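PDB 1X8L: retinol dehydratase from Spodoptera frugiperda, which probably dehydrates retinol to anhydroretinol by sulfotransferase-type chemistry, binding the retinoid and an adenosine 3',5'-diphosphate cofactor in adjoining pockets. Local coordinates for residues T79-W84 and S100-Y105; R199-L204 and G302-G307; K286-G291 and G307-R312. The protein carries 2 engineered substitutions. All coordinates share one frame; numbering follows the deposited sequence.

Contact 1: residues T79-W84 and S100-Y105. With OXR (4-oxoretinol), chain E.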
loop_
_atom_site.group_PDB
_atom_site.type_symbol
_atom_site.label_atom_id
_atom_site.label_comp_id
_atom_site.label_asym_id
_atom_site.label_seq_id
_atom_site.Cartn_x
_atom_site.Cartn_y
_atom_site.Cartn_z
ATOM N N THR A 79 -27.657 -9.804 21.621
ATOM C CA THR A 79 -27.499 -9.997 23.042
ATOM C C THR A 79 -28.117 -8.841 23.823
ATOM O O THR A 79 -28.856 -9.041 24.788
ATOM C CB THR A 79 -25.991 -10.150 23.341
ATOM O OG1 THR A 79 -25.497 -11.292 22.650
ATOM C CG2 THR A 79 -25.714 -10.417 24.818
ATOM N N GLN A 80 -27.802 -7.632 23.391
ATOM C CA GLN A 80 -28.433 -6.412 23.917
ATOM C C GLN A 80 -29.933 -6.528 24.044
ATOM O O GLN A 80 -30.476 -6.237 25.090
ATOM C CB GLN A 80 -28.115 -5.212 23.039
ATOM C CG GLN A 80 -26.799 -4.567 23.355
ATOM C CD GLN A 80 -26.495 -3.459 22.373
ATOM O OE1 GLN A 80 -26.961 -2.341 22.544
ATOM N NE2 GLN A 80 -25.754 -3.780 21.313
ATOM N N GLU A 81 -30.596 -6.937 22.960
ATOM C CA GLU A 81 -32.044 -7.094 22.952
ATOM C C GLU A 81 -32.488 -8.137 23.958
ATOM O O GLU A 81 -33.434 -7.913 24.694
ATOM C CB GLU A 81 -32.564 -7.462 21.560
ATOM C CG GLU A 81 -34.075 -7.455 21.402
ATOM C CD GLU A 81 -34.716 -6.070 21.426
ATOM O OE1 GLU A 81 -35.920 -5.960 21.109
ATOM O OE2 GLU A 81 -34.034 -5.089 21.747
ATOM N N LEU A 82 -31.813 -9.270 23.975
ATOM C CA LEU A 82 -32.170 -10.381 24.841
ATOM C C LEU A 82 -32.081 -9.951 26.296
ATOM O O LEU A 82 -33.015 -10.141 27.060
ATOM C CB LEU A 82 -31.249 -11.583 24.579
ATOM C CG LEU A 82 -31.564 -12.448 23.340
ATOM C CD1 LEU A 82 -30.567 -13.588 23.220
ATOM C CD2 LEU A 82 -33.005 -12.974 23.340
ATOM N N VAL A 83 -30.941 -9.361 26.655
ATOM C CA VAL A 83 -30.668 -8.919 28.007
ATOM C C VAL A 83 -31.637 -7.811 28.413
ATOM O O VAL A 83 -32.162 -7.832 29.512
ATOM C CB VAL A 83 -29.211 -8.442 28.134
ATOM C CG1 VAL A 83 -28.972 -7.647 29.404
ATOM C CG2 VAL A 83 -28.241 -9.628 28.043
ATOM N N TRP A 84 -31.910 -6.876 27.514
ATOM C CA TRP A 84 -32.852 -5.798 27.839
ATOM C C TRP A 84 -34.256 -6.313 28.133
ATOM O O TRP A 84 -34.847 -5.946 29.139
ATOM C CB TRP A 84 -32.928 -4.750 26.749
ATOM C CG TRP A 84 -33.465 -3.485 27.265
ATOM C CD1 TRP A 84 -32.758 -2.488 27.824
ATOM C CD2 TRP A 84 -34.851 -3.088 27.321
ATOM N NE1 TRP A 84 -33.593 -1.472 28.207
ATOM C CE2 TRP A 84 -34.888 -1.810 27.900
ATOM C CE3 TRP A 84 -36.057 -3.678 26.915
ATOM C CZ2 TRP A 84 -36.079 -1.102 28.102
ATOM C CZ3 TRP A 84 -37.252 -2.965 27.105
ATOM C CH2 TRP A 84 -37.248 -1.695 27.696
ATOM N N SER A 100 -30.176 2.408 20.672
ATOM C CA SER A 100 -29.166 3.426 20.959
ATOM C C SER A 100 -29.638 4.425 22.019
ATOM O O SER A 100 -28.850 5.181 22.531
ATOM C CB SER A 100 -28.724 4.123 19.652
ATOM O OG SER A 100 -29.785 4.860 19.085
ATOM N N LEU A 101 -30.914 4.393 22.369
ATOM C CA LEU A 101 -31.437 5.109 23.538
ATOM C C LEU A 101 -31.565 4.201 24.769
ATOM O O LEU A 101 -31.753 4.677 25.885
ATOM C CB LEU A 101 -32.813 5.699 23.200
ATOM C CG LEU A 101 -32.819 6.719 22.043
ATOM C CD1 LEU A 101 -34.228 7.165 21.643
ATOM C CD2 LEU A 101 -31.988 7.927 22.425
ATOM N N ARG A 102 -31.463 2.895 24.560
ATOM C CA ARG A 102 -31.629 1.919 25.643
ATOM C C ARG A 102 -30.318 1.460 26.245
ATOM O O ARG A 102 -30.296 0.997 27.371
ATOM C CB ARG A 102 -32.451 0.708 25.160
ATOM C CG ARG A 102 -33.931 0.974 25.212
ATOM C CD ARG A 102 -34.809 -0.209 24.845
ATOM N NE ARG A 102 -34.732 -0.529 23.418
ATOM C CZ ARG A 102 -34.527 -1.744 22.914
ATOM N NH1 ARG A 102 -34.349 -2.779 23.703
ATOM N NH2 ARG A 102 -34.503 -1.925 21.601
ATOM N N TYR A 103 -29.240 1.587 25.479
ATOM C CA TYR A 103 -27.894 1.290 25.925
ATOM C C TYR A 103 -27.024 2.490 25.719
ATOM O O TYR A 103 -27.188 3.244 24.753
ATOM C CB TYR A 103 -27.284 0.155 25.086
ATOM C CG TYR A 103 -27.681 -1.206 25.540
ATOM C CD1 TYR A 103 -28.973 -1.662 25.323
ATOM C CD2 TYR A 103 -26.760 -2.058 26.188
ATOM C CE1 TYR A 103 -29.369 -2.908 25.765
ATOM C CE2 TYR A 103 -27.141 -3.332 26.615
ATOM C CZ TYR A 103 -28.461 -3.752 26.397
ATOM O OH TYR A 103 -28.922 -4.996 26.812
ATOM N N ILE A 104 -26.058 2.636 26.609
ATOM C CA ILE A 104 -25.006 3.582 26.430
ATOM C C ILE A 104 -23.866 2.861 25.724
ATOM O O ILE A 104 -23.442 1.813 26.184
ATOM C CB ILE A 104 -24.513 4.110 27.790
ATOM C CG1 ILE A 104 -25.693 4.685 28.606
ATOM C CG2 ILE A 104 -23.369 5.129 27.573
ATOM C CD1 ILE A 104 -25.935 6.163 28.399
ATOM N N TYR A 105 -23.359 3.454 24.645
ATOM C CA TYR A 105 -22.261 2.902 23.871
ATOM C C TYR A 105 -20.988 3.523 24.407
ATOM O O TYR A 105 -20.629 4.622 24.021
ATOM C CB TYR A 105 -22.449 3.215 22.368
ATOM C CG TYR A 105 -21.455 2.560 21.397
ATOM C CD1 TYR A 105 -21.601 2.744 20.034
ATOM C CD2 TYR A 105 -20.382 1.757 21.834
ATOM C CE1 TYR A 105 -20.725 2.177 19.137
ATOM C CE2 TYR A 105 -19.482 1.197 20.928
ATOM C CZ TYR A 105 -19.665 1.416 19.580
ATOM O OH TYR A 105 -18.833 0.854 18.630
HETATM O O2 OXR E . -18.258 8.976 9.072
HETATM C C4 OXR E . -18.880 9.320 10.061
HETATM C C3 OXR E . -19.046 10.792 10.253
HETATM C C2 OXR E . -19.819 11.206 11.490
HETATM C C1 OXR E . -20.361 10.140 12.455
HETATM C C17 OXR E . -21.882 10.304 12.520
HETATM C C16 OXR E . -19.709 10.347 13.835
HETATM C C5 OXR E . -19.408 8.330 10.995
HETATM C C18 OXR E . -19.131 6.906 10.619
HETATM C C6 OXR E . -20.091 8.685 12.109
HETATM C C7 OXR E . -20.681 7.759 13.129
HETATM C C8 OXR E . -20.516 6.445 13.255
HETATM C C9 OXR E . -21.183 5.656 14.326
HETATM C C19 OXR E . -22.128 6.225 15.363
HETATM C C10 OXR E . -20.920 4.344 14.287
HETATM C C11 OXR E . -21.499 3.372 15.186
HETATM C C12 OXR E . -21.236 2.098 14.903
HETATM C C13 OXR E . -21.761 0.997 15.717
HETATM C C20 OXR E . -22.843 1.236 16.741
HETATM C C14 OXR E . -21.266 -0.229 15.511
HETATM C C15 OXR E . -21.721 -1.449 16.311
HETATM O O1 OXR E . -21.202 -1.482 17.639
HETATM O O HOH W 1 -32.433 1.246 28.909
#
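Q80 lies across one face of the Y103 ring, its CG 3.6 Å from the ring centroid in a CH-pi contact, with OE1 also over that face. The amide plane is steeply inclined to the ring, so this is no parallel stack. The same residue holds the far end of the tyrosine: Y103 OH donates to Q80 O (2.6 Å) in the carbonyl plane, on a lone pair, while W84 N of the next helical turn uses the same oxygen. One carbonyl thus serves helix and neighbour at once. The E81 side chain starts away from 100-105, then bends at chi2 (71°) to bring the carboxylate to R102. In a salt bridge, E81 OE2 accepts from R102 NH1 (3.0 Å) and R102 NH2 (3.2 Å), end-on and in the guanidinium plane, whereas E81 OE1 turns to H281 and R102 NE to T97. V83 contributes CB, alongside the tyrosine hydroxyl. W84 offers a face: R102 CD sits over the six-membered ring, 3.7 Å from its centroid, and the guanidinium beyond makes a cation-pi contact (CZ to that centroid, 4.9 Å), its plane nearly upright on the indole. In the plane of the indole edge, NE1 donates to a water that in turn donates to R102 O. A phenylalanine in place of Y103 would probably leave Q80 O without its second donor and the ring less firmly tied to the helix. The segment carrying R102 and Y103 runs on to Y105, whose CE1 meets C20 of the retinoid at 3.3 Å. The chemistry implies a largely buried union of helix 76-87 with the approach to edge strand 104-105, in which R102 probably has its charge balanced by E81 and its position fixed from several directions.

Contact 2: residues R199-L204 and G302-G307. With OXR (4-oxoretinol), chain E.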
loop_
_atom_site.group_PDB
_atom_site.type_symbol
_atom_site.label_atom_id
_atom_site.label_comp_id
_atom_site.label_asym_id
_atom_site.label_seq_id
_atom_site.Cartn_x
_atom_site.Cartn_y
_atom_site.Cartn_z
ATOM N N ARG A 199 -17.569 -0.579 5.337
ATOM C CA ARG A 199 -18.179 -0.068 4.106
ATOM C C ARG A 199 -19.502 0.681 4.397
ATOM O O ARG A 199 -19.764 1.706 3.839
ATOM C CB ARG A 199 -18.434 -1.209 3.125
ATOM C CG ARG A 199 -17.205 -1.810 2.495
ATOM C CD ARG A 199 -16.839 -1.157 1.207
ATOM N NE ARG A 199 -15.596 -1.643 0.598
ATOM C CZ ARG A 199 -15.506 -2.450 -0.461
ATOM N NH1 ARG A 199 -16.579 -2.972 -1.050
ATOM N NH2 ARG A 199 -14.306 -2.768 -0.922
ATOM N N LEU A 200 -20.305 0.130 5.286
ATOM C CA LEU A 200 -21.547 0.711 5.735
ATOM C C LEU A 200 -21.397 2.144 6.199
ATOM O O LEU A 200 -22.245 2.965 5.892
ATOM C CB LEU A 200 -22.115 -0.119 6.879
ATOM C CG LEU A 200 -23.410 0.329 7.531
ATOM C CD1 LEU A 200 -24.616 0.030 6.631
ATOM C CD2 LEU A 200 -23.561 -0.356 8.852
ATOM N N LEU A 201 -20.330 2.430 6.940
ATOM C CA LEU A 201 -20.107 3.748 7.515
ATOM C C LEU A 201 -19.070 4.593 6.748
ATOM O O LEU A 201 -18.645 5.631 7.236
ATOM C CB LEU A 201 -19.693 3.567 8.956
ATOM C CG LEU A 201 -20.759 2.918 9.848
ATOM C CD1 LEU A 201 -20.139 2.403 11.129
ATOM C CD2 LEU A 201 -21.830 3.924 10.171
ATOM N N TYR A 202 -18.692 4.133 5.550
ATOM C CA TYR A 202 -17.769 4.815 4.630
ATOM C C TYR A 202 -16.346 4.961 5.184
ATOM O O TYR A 202 -15.634 5.905 4.844
ATOM C CB TYR A 202 -18.282 6.204 4.221
ATOM C CG TYR A 202 -19.554 6.257 3.428
ATOM C CD1 TYR A 202 -20.759 6.589 4.041
ATOM C CD2 TYR A 202 -19.558 6.031 2.044
ATOM C CE1 TYR A 202 -21.936 6.678 3.308
ATOM C CE2 TYR A 202 -20.735 6.113 1.303
ATOM C CZ TYR A 202 -21.918 6.445 1.945
ATOM O OH TYR A 202 -23.084 6.556 1.234
ATOM N N LEU A 203 -15.927 4.017 6.019
ATOM C CA LEU A 203 -14.565 4.028 6.569
ATOM C C LEU A 203 -13.499 3.688 5.528
ATOM O O LEU A 203 -12.371 4.157 5.623
ATOM C CB LEU A 203 -14.431 3.070 7.777
ATOM C CG LEU A 203 -15.507 3.160 8.878
ATOM C CD1 LEU A 203 -15.145 2.341 10.123
ATOM C CD2 LEU A 203 -15.812 4.608 9.248
ATOM N N LEU A 204 -13.845 2.858 4.555
ATOM C CA LEU A 204 -12.841 2.290 3.677
ATOM C C LEU A 204 -12.744 2.994 2.354
ATOM O O LEU A 204 -13.722 3.566 1.855
ATOM C CB LEU A 204 -13.131 0.824 3.418
ATOM C CG LEU A 204 -13.233 -0.021 4.662
ATOM C CD1 LEU A 204 -13.508 -1.445 4.264
ATOM C CD2 LEU A 204 -11.966 0.093 5.489
ATOM N N GLY A 302 -28.450 10.049 6.117
ATOM C CA GLY A 302 -27.664 10.105 4.886
ATOM C C GLY A 302 -26.217 9.649 5.045
ATOM O O GLY A 302 -25.381 9.859 4.160
ATOM N N ILE A 303 -25.930 8.988 6.162
ATOM C CA ILE A 303 -24.569 8.568 6.475
ATOM C C ILE A 303 -24.300 7.073 6.334
ATOM O O ILE A 303 -23.216 6.632 6.701
ATOM C CB ILE A 303 -24.197 9.013 7.890
ATOM C CG1 ILE A 303 -25.103 8.352 8.928
ATOM C CG2 ILE A 303 -24.265 10.518 8.002
ATOM C CD1 ILE A 303 -24.471 8.274 10.299
ATOM N N LEU A 304 -25.271 6.292 5.858
ATOM C CA LEU A 304 -25.048 4.867 5.534
ATOM C C LEU A 304 -24.882 4.628 4.017
ATOM O O LEU A 304 -25.540 5.264 3.199
ATOM C CB LEU A 304 -26.195 4.005 6.047
ATOM C CG LEU A 304 -26.551 4.023 7.538
ATOM C CD1 LEU A 304 -27.566 2.932 7.803
ATOM C CD2 LEU A 304 -25.356 3.829 8.442
ATOM N N ALA A 305 -23.989 3.716 3.645
ATOM C CA ALA A 305 -23.708 3.453 2.225
ATOM C C ALA A 305 -24.714 2.492 1.615
ATOM O O ALA A 305 -25.190 1.570 2.285
ATOM C CB ALA A 305 -22.297 2.904 2.052
ATOM N N ASP A 306 -25.030 2.719 0.348
ATOM C CA ASP A 306 -25.931 1.855 -0.427
ATOM C C ASP A 306 -25.413 0.426 -0.402
ATOM O O ASP A 306 -24.205 0.206 -0.363
ATOM C CB ASP A 306 -25.971 2.289 -1.907
ATOM C CG ASP A 306 -26.669 3.610 -2.131
ATOM O OD1 ASP A 306 -27.273 4.159 -1.189
ATOM O OD2 ASP A 306 -26.650 4.180 -3.234
ATOM N N GLY A 307 -26.312 -0.542 -0.416
ATOM C CA GLY A 307 -25.913 -1.940 -0.438
ATOM C C GLY A 307 -25.593 -2.584 0.917
ATOM O O GLY A 307 -25.715 -3.821 1.085
HETATM O O2 OXR E . -18.258 8.976 9.072
HETATM C C4 OXR E . -18.880 9.320 10.061
HETATM C C3 OXR E . -19.046 10.792 10.253
HETATM C C2 OXR E . -19.819 11.206 11.490
HETATM C C1 OXR E . -20.361 10.140 12.455
HETATM C C17 OXR E . -21.882 10.304 12.520
HETATM C C16 OXR E . -19.709 10.347 13.835
HETATM C C5 OXR E . -19.408 8.330 10.995
HETATM C C18 OXR E . -19.131 6.906 10.619
HETATM C C6 OXR E . -20.091 8.685 12.109
HETATM C C7 OXR E . -20.681 7.759 13.129
HETATM C C8 OXR E . -20.516 6.445 13.255
HETATM C C9 OXR E . -21.183 5.656 14.326
HETATM C C19 OXR E . -22.128 6.225 15.363
HETATM C C10 OXR E . -20.920 4.344 14.287
HETATM C C11 OXR E . -21.499 3.372 15.186
HETATM C C12 OXR E . -21.236 2.098 14.903
HETATM C C13 OXR E . -21.761 0.997 15.717
HETATM C C20 OXR E . -22.843 1.236 16.741
HETATM C C14 OXR E . -21.266 -0.229 15.511
HETATM C C15 OXR E . -21.721 -1.449 16.311
HETATM O O1 OXR E . -21.202 -1.482 17.639
HETATM O O HOH W 2 -24.807 8.084 2.226
#
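The ring of Y202 is laid against the loop 302-307 so that one face and one edge meet different groups. A305 CB rests over one face, 3.8 Å from the centroid and offset toward the rim, in a CH-pi contact; the peptide carbonyl of I303 comes to the ring edge, its O 3.6 Å from Y202 CD1. With CG anti to the carbonyl carbon (chi1 -64°), the ring reaches along the loop, and its hydroxyl ends beside a water that also approaches G302 O and L304 O. With further acceptors nearby, the water cannot donate to all of them at once. A305 CB also touches R199 O (3.3 Å), so the methyl meets both a carbonyl of the helix end and the tyrosine. Next along, L200 O takes the N-H of A305 (2.9 Å), a fairly straight bond that arrives tilted from the carbonyl plane, and L304 CA adds a CA-H...O contact to the same oxygen. Three leucines then turn alike: L200 and L201 each lie beside L304 and point the same way, with L304 CD2 3.9 Å from L201 CD2 and 4.1 Å from L200 CG. L201 goes on to the retinoid, bringing CD1 to 3.8 Å from C10 of its polyene chain, while I303 CD1 reaches the gem-dimethyl carbon C17. The helix end itself is a Schellman motif: Y202, at positive phi (64°), is its C-prime residue, with L203 N bonded to A198 O and Y202 N to R199 O. The end of helix 187-200 and the loop after helix 297-301 are thereby joined into one wall of the 4-oxoretinol pocket, toward the ionone-ring end of the ligand.

Contact 3: residues K286-G291 and G307-R312. With A3P (adenosine-3'-5'-diphosphate), chain H; OXR (4-oxoretinol), chain E.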
loop_
_atom_site.group_PDB
_atom_site.type_symbol
_atom_site.label_atom_id
_atom_site.label_comp_id
_atom_site.label_asym_id
_atom_site.label_seq_id
_atom_site.Cartn_x
_atom_site.Cartn_y
_atom_site.Cartn_z
ATOM N N LYS A 286 -36.993 -11.203 10.831
ATOM C CA LYS A 286 -37.791 -10.297 11.675
ATOM C C LYS A 286 -36.932 -9.178 12.328
ATOM O O LYS A 286 -37.287 -8.006 12.274
ATOM C CB LYS A 286 -38.536 -11.101 12.760
ATOM N N PHE A 287 -35.824 -9.575 12.956
ATOM C CA PHE A 287 -34.874 -8.674 13.609
ATOM C C PHE A 287 -34.241 -7.673 12.617
ATOM O O PHE A 287 -34.110 -6.499 12.918
ATOM C CB PHE A 287 -33.745 -9.514 14.291
ATOM C CG PHE A 287 -33.077 -8.840 15.470
ATOM C CD1 PHE A 287 -33.783 -8.587 16.637
ATOM C CD2 PHE A 287 -31.718 -8.514 15.427
ATOM C CE1 PHE A 287 -33.148 -7.979 17.734
ATOM C CE2 PHE A 287 -31.079 -7.895 16.508
ATOM C CZ PHE A 287 -31.794 -7.626 17.666
ATOM N N LYS A 288 -33.820 -8.146 11.456
ATOM C CA LYS A 288 -33.302 -7.273 10.409
ATOM C C LYS A 288 -34.343 -6.208 9.961
ATOM O O LYS A 288 -33.965 -5.101 9.544
ATOM C CB LYS A 288 -32.846 -8.118 9.197
ATOM C CG LYS A 288 -32.479 -7.319 7.947
ATOM C CD LYS A 288 -31.641 -8.125 6.961
ATOM C CE LYS A 288 -31.278 -7.312 5.722
ATOM N NZ LYS A 288 -30.497 -6.089 6.072
ATOM N N ASN A 289 -35.631 -6.546 10.057
ATOM C CA ASN A 289 -36.711 -5.620 9.724
ATOM C C ASN A 289 -37.171 -4.812 10.943
ATOM O O ASN A 289 -38.122 -4.047 10.864
ATOM C CB ASN A 289 -37.908 -6.380 9.123
ATOM C CG ASN A 289 -37.572 -7.064 7.820
ATOM O OD1 ASN A 289 -36.705 -6.618 7.081
ATOM N ND2 ASN A 289 -38.263 -8.158 7.532
ATOM N N ASN A 290 -36.461 -4.952 12.060
ATOM C CA ASN A 290 -36.842 -4.282 13.284
ATOM C C ASN A 290 -36.132 -2.907 13.330
ATOM O O ASN A 290 -34.936 -2.840 13.600
ATOM C CB ASN A 290 -36.486 -5.181 14.492
ATOM C CG ASN A 290 -37.058 -4.679 15.804
ATOM O OD1 ASN A 290 -37.340 -3.489 15.955
ATOM N ND2 ASN A 290 -37.238 -5.594 16.768
ATOM N N GLY A 291 -36.884 -1.836 13.031
ATOM C CA GLY A 291 -36.395 -0.462 13.118
ATOM C C GLY A 291 -35.811 -0.024 14.458
ATOM O O GLY A 291 -35.041 0.928 14.524
ATOM N N GLY A 307 -26.312 -0.542 -0.416
ATOM C CA GLY A 307 -25.913 -1.940 -0.438
ATOM C C GLY A 307 -25.593 -2.584 0.917
ATOM O O GLY A 307 -25.715 -3.821 1.085
ATOM N N GLU A 308 -25.170 -1.789 1.896
ATOM C CA GLU A 308 -24.776 -2.356 3.178
ATOM C C GLU A 308 -25.895 -2.218 4.204
ATOM O O GLU A 308 -26.662 -1.252 4.192
ATOM C CB GLU A 308 -23.483 -1.712 3.680
ATOM C CG GLU A 308 -22.260 -2.069 2.863
ATOM C CD GLU A 308 -21.810 -3.516 3.029
ATOM O OE1 GLU A 308 -22.335 -4.252 3.890
ATOM O OE2 GLU A 308 -20.904 -3.913 2.290
ATOM N N HIS A 309 -25.986 -3.214 5.080
ATOM C CA HIS A 309 -26.931 -3.201 6.187
ATOM C C HIS A 309 -26.240 -3.617 7.476
ATOM O O HIS A 309 -25.323 -4.434 7.479
ATOM C CB HIS A 309 -28.159 -4.080 5.861
ATOM C CG HIS A 309 -28.960 -3.553 4.708
ATOM N ND1 HIS A 309 -28.590 -3.751 3.392
ATOM C CD2 HIS A 309 -30.082 -2.792 4.678
ATOM C CE1 HIS A 309 -29.445 -3.122 2.601
ATOM N NE2 HIS A 309 -30.354 -2.525 3.357
ATOM N N PHE A 310 -26.683 -3.018 8.576
ATOM C CA PHE A 310 -26.150 -3.318 9.900
ATOM C C PHE A 310 -26.531 -4.741 10.384
ATOM O O PHE A 310 -25.738 -5.401 11.085
ATOM C CB PHE A 310 -26.601 -2.229 10.889
ATOM C CG PHE A 310 -26.060 -2.398 12.274
ATOM C CD1 PHE A 310 -24.755 -2.012 12.582
ATOM C CD2 PHE A 310 -26.844 -2.928 13.277
ATOM C CE1 PHE A 310 -24.256 -2.150 13.857
ATOM C CE2 PHE A 310 -26.337 -3.071 14.565
ATOM C CZ PHE A 310 -25.039 -2.703 14.848
ATOM N N ILE A 311 -27.742 -5.198 10.058
ATOM C CA ILE A 311 -28.092 -6.615 10.187
ATOM C C ILE A 311 -28.036 -7.150 8.750
ATOM O O ILE A 311 -28.829 -6.727 7.932
ATOM C CB ILE A 311 -29.527 -6.838 10.781
ATOM C CG1 ILE A 311 -29.821 -5.937 11.993
ATOM C CG2 ILE A 311 -29.739 -8.306 11.096
ATOM C CD1 ILE A 311 -29.092 -6.265 13.195
ATOM N N ARG A 312 -27.114 -8.067 8.456
ATOM C CA ARG A 312 -26.656 -8.332 7.098
ATOM C C ARG A 312 -27.029 -9.720 6.530
ATOM O O ARG A 312 -27.822 -9.820 5.592
ATOM C CB ARG A 312 -25.125 -8.110 7.047
ATOM C CG ARG A 312 -24.516 -8.070 5.644
ATOM C CD ARG A 312 -23.035 -7.826 5.603
ATOM N NE ARG A 312 -22.260 -8.842 6.339
ATOM C CZ ARG A 312 -21.851 -10.009 5.834
ATOM N NH1 ARG A 312 -22.125 -10.361 4.594
ATOM N NH2 ARG A 312 -21.180 -10.854 6.592
HETATM P P1 A3P H . -23.003 -10.804 9.746
HETATM O O1P A3P H . -22.288 -9.578 9.158
HETATM O O2P A3P H . -24.402 -10.896 9.033
HETATM O O3P A3P H . -22.009 -12.018 9.519
HETATM P P2 A3P H . -22.856 -7.110 16.303
HETATM O O4P A3P H . -24.296 -6.810 16.811
HETATM O O5P A3P H . -21.869 -7.375 17.473
HETATM O O6P A3P H . -22.373 -5.910 15.426
HETATM O "O5'" A3P H . -22.973 -8.447 15.416
HETATM C "C5'" A3P H . -23.231 -8.341 14.026
HETATM C "C4'" A3P H . -23.473 -9.695 13.368
HETATM O "O4'" A3P H . -24.542 -10.366 14.011
HETATM C "C3'" A3P H . -23.894 -9.426 11.948
HETATM O "O3'" A3P H . -23.379 -10.622 11.307
HETATM C "C2'" A3P H . -25.365 -9.625 11.878
HETATM O "O2'" A3P H . -25.963 -9.910 10.632
HETATM C "C1'" A3P H . -25.609 -10.524 13.069
HETATM N N9 A3P H . -26.951 -10.538 13.614
HETATM C C8 A3P H . -27.645 -9.486 14.101
HETATM N N7 A3P H . -28.857 -9.894 14.557
HETATM C C5 A3P H . -28.940 -11.197 14.347
HETATM C C6 A3P H . -29.911 -12.282 14.564
HETATM N N6 A3P H . -31.069 -11.925 15.111
HETATM N N1 A3P H . -29.584 -13.553 14.230
HETATM C C2 A3P H . -28.407 -13.906 13.670
HETATM N N3 A3P H . -27.448 -12.999 13.418
HETATM C C4 A3P H . -27.700 -11.613 13.761
HETATM O O2 OXR E . -18.258 8.976 9.072
HETATM C C4 OXR E . -18.880 9.320 10.061
HETATM C C3 OXR E . -19.046 10.792 10.253
HETATM C C2 OXR E . -19.819 11.206 11.490
HETATM C C1 OXR E . -20.361 10.140 12.455
HETATM C C17 OXR E . -21.882 10.304 12.520
HETATM C C16 OXR E . -19.709 10.347 13.835
HETATM C C5 OXR E . -19.408 8.330 10.995
HETATM C C18 OXR E . -19.131 6.906 10.619
HETATM C C6 OXR E . -20.091 8.685 12.109
HETATM C C7 OXR E . -20.681 7.759 13.129
HETATM C C8 OXR E . -20.516 6.445 13.255
HETATM C C9 OXR E . -21.183 5.656 14.326
HETATM C C19 OXR E . -22.128 6.225 15.363
HETATM C C10 OXR E . -20.920 4.344 14.287
HETATM C C11 OXR E . -21.499 3.372 15.186
HETATM C C12 OXR E . -21.236 2.098 14.903
HETATM C C13 OXR E . -21.761 0.997 15.717
HETATM C C20 OXR E . -22.843 1.236 16.741
HETATM C C14 OXR E . -21.266 -0.229 15.511
HETATM C C15 OXR E . -21.721 -1.449 16.311
HETATM O O1 OXR E . -21.202 -1.482 17.639
#
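H309 meets the tip of K288 where the loop leading into the cofactor site of this sulfotransferase fold passes helix 284-288; the segment ends at R312, where the family's RKGxxGxW signature begins. K288 NZ comes to 3.1 Å from H309 CB, close beside the imidazole, and its charge would probably disfavour protonation of that ring. F310 turns instead to the retinoid, its ring edge meeting the alcohol-bearing carbon C15 in plane, while R73 makes a cation-pi contact with it. Within 307-312, I311 makes most of the packing. Its side chain slides past that of K288 in the opposite direction, CG2 lying 3.6 Å from K288 CB, and CD1 reaches both F287 CD2 (4.1 Å) and C8 of the adenine. F287 also closes on the base, with CD2 3.3 Å from N7. The lysine chain runs extended from chi1 to chi3, then bends at chi4 (60°), which carries NZ onto I311 O at 2.6 Å, nearly along the C=O axis (174°). That bond is likely to steady the peptide whose nitrogen belongs to R312. R312 N gives an almost straight bond to the ribose O2' (173°), and the side chain follows the nucleotide to its 3'-phosphate, where NE donates to O1P at 2.9 Å and NH2 adds weak bonds to O1P and O3P.

From the N terminus, contact 1 comes first, closing the 15 residues between helix 76-87 and the lead into edge strand 104-105. Contacts 2 and 3 follow it in series. Contact 2 spans 97 residues, from the end of helix 187-200 to the loop after helix 297-301; contact 3 opens within that span, at helix 284-288, and closes just beyond 302-307, so the two cross and share G307. They also touch, L200 CD1 packing on E308 O. Contact 3 meets contact 1 where E81 CG packs on F287 CE1. All three border 4-oxoretinol, and contact 3 links that pocket to the nucleotide, tying helices 187-200 and 284-288 to the loop between helices 297-301 and 325-339.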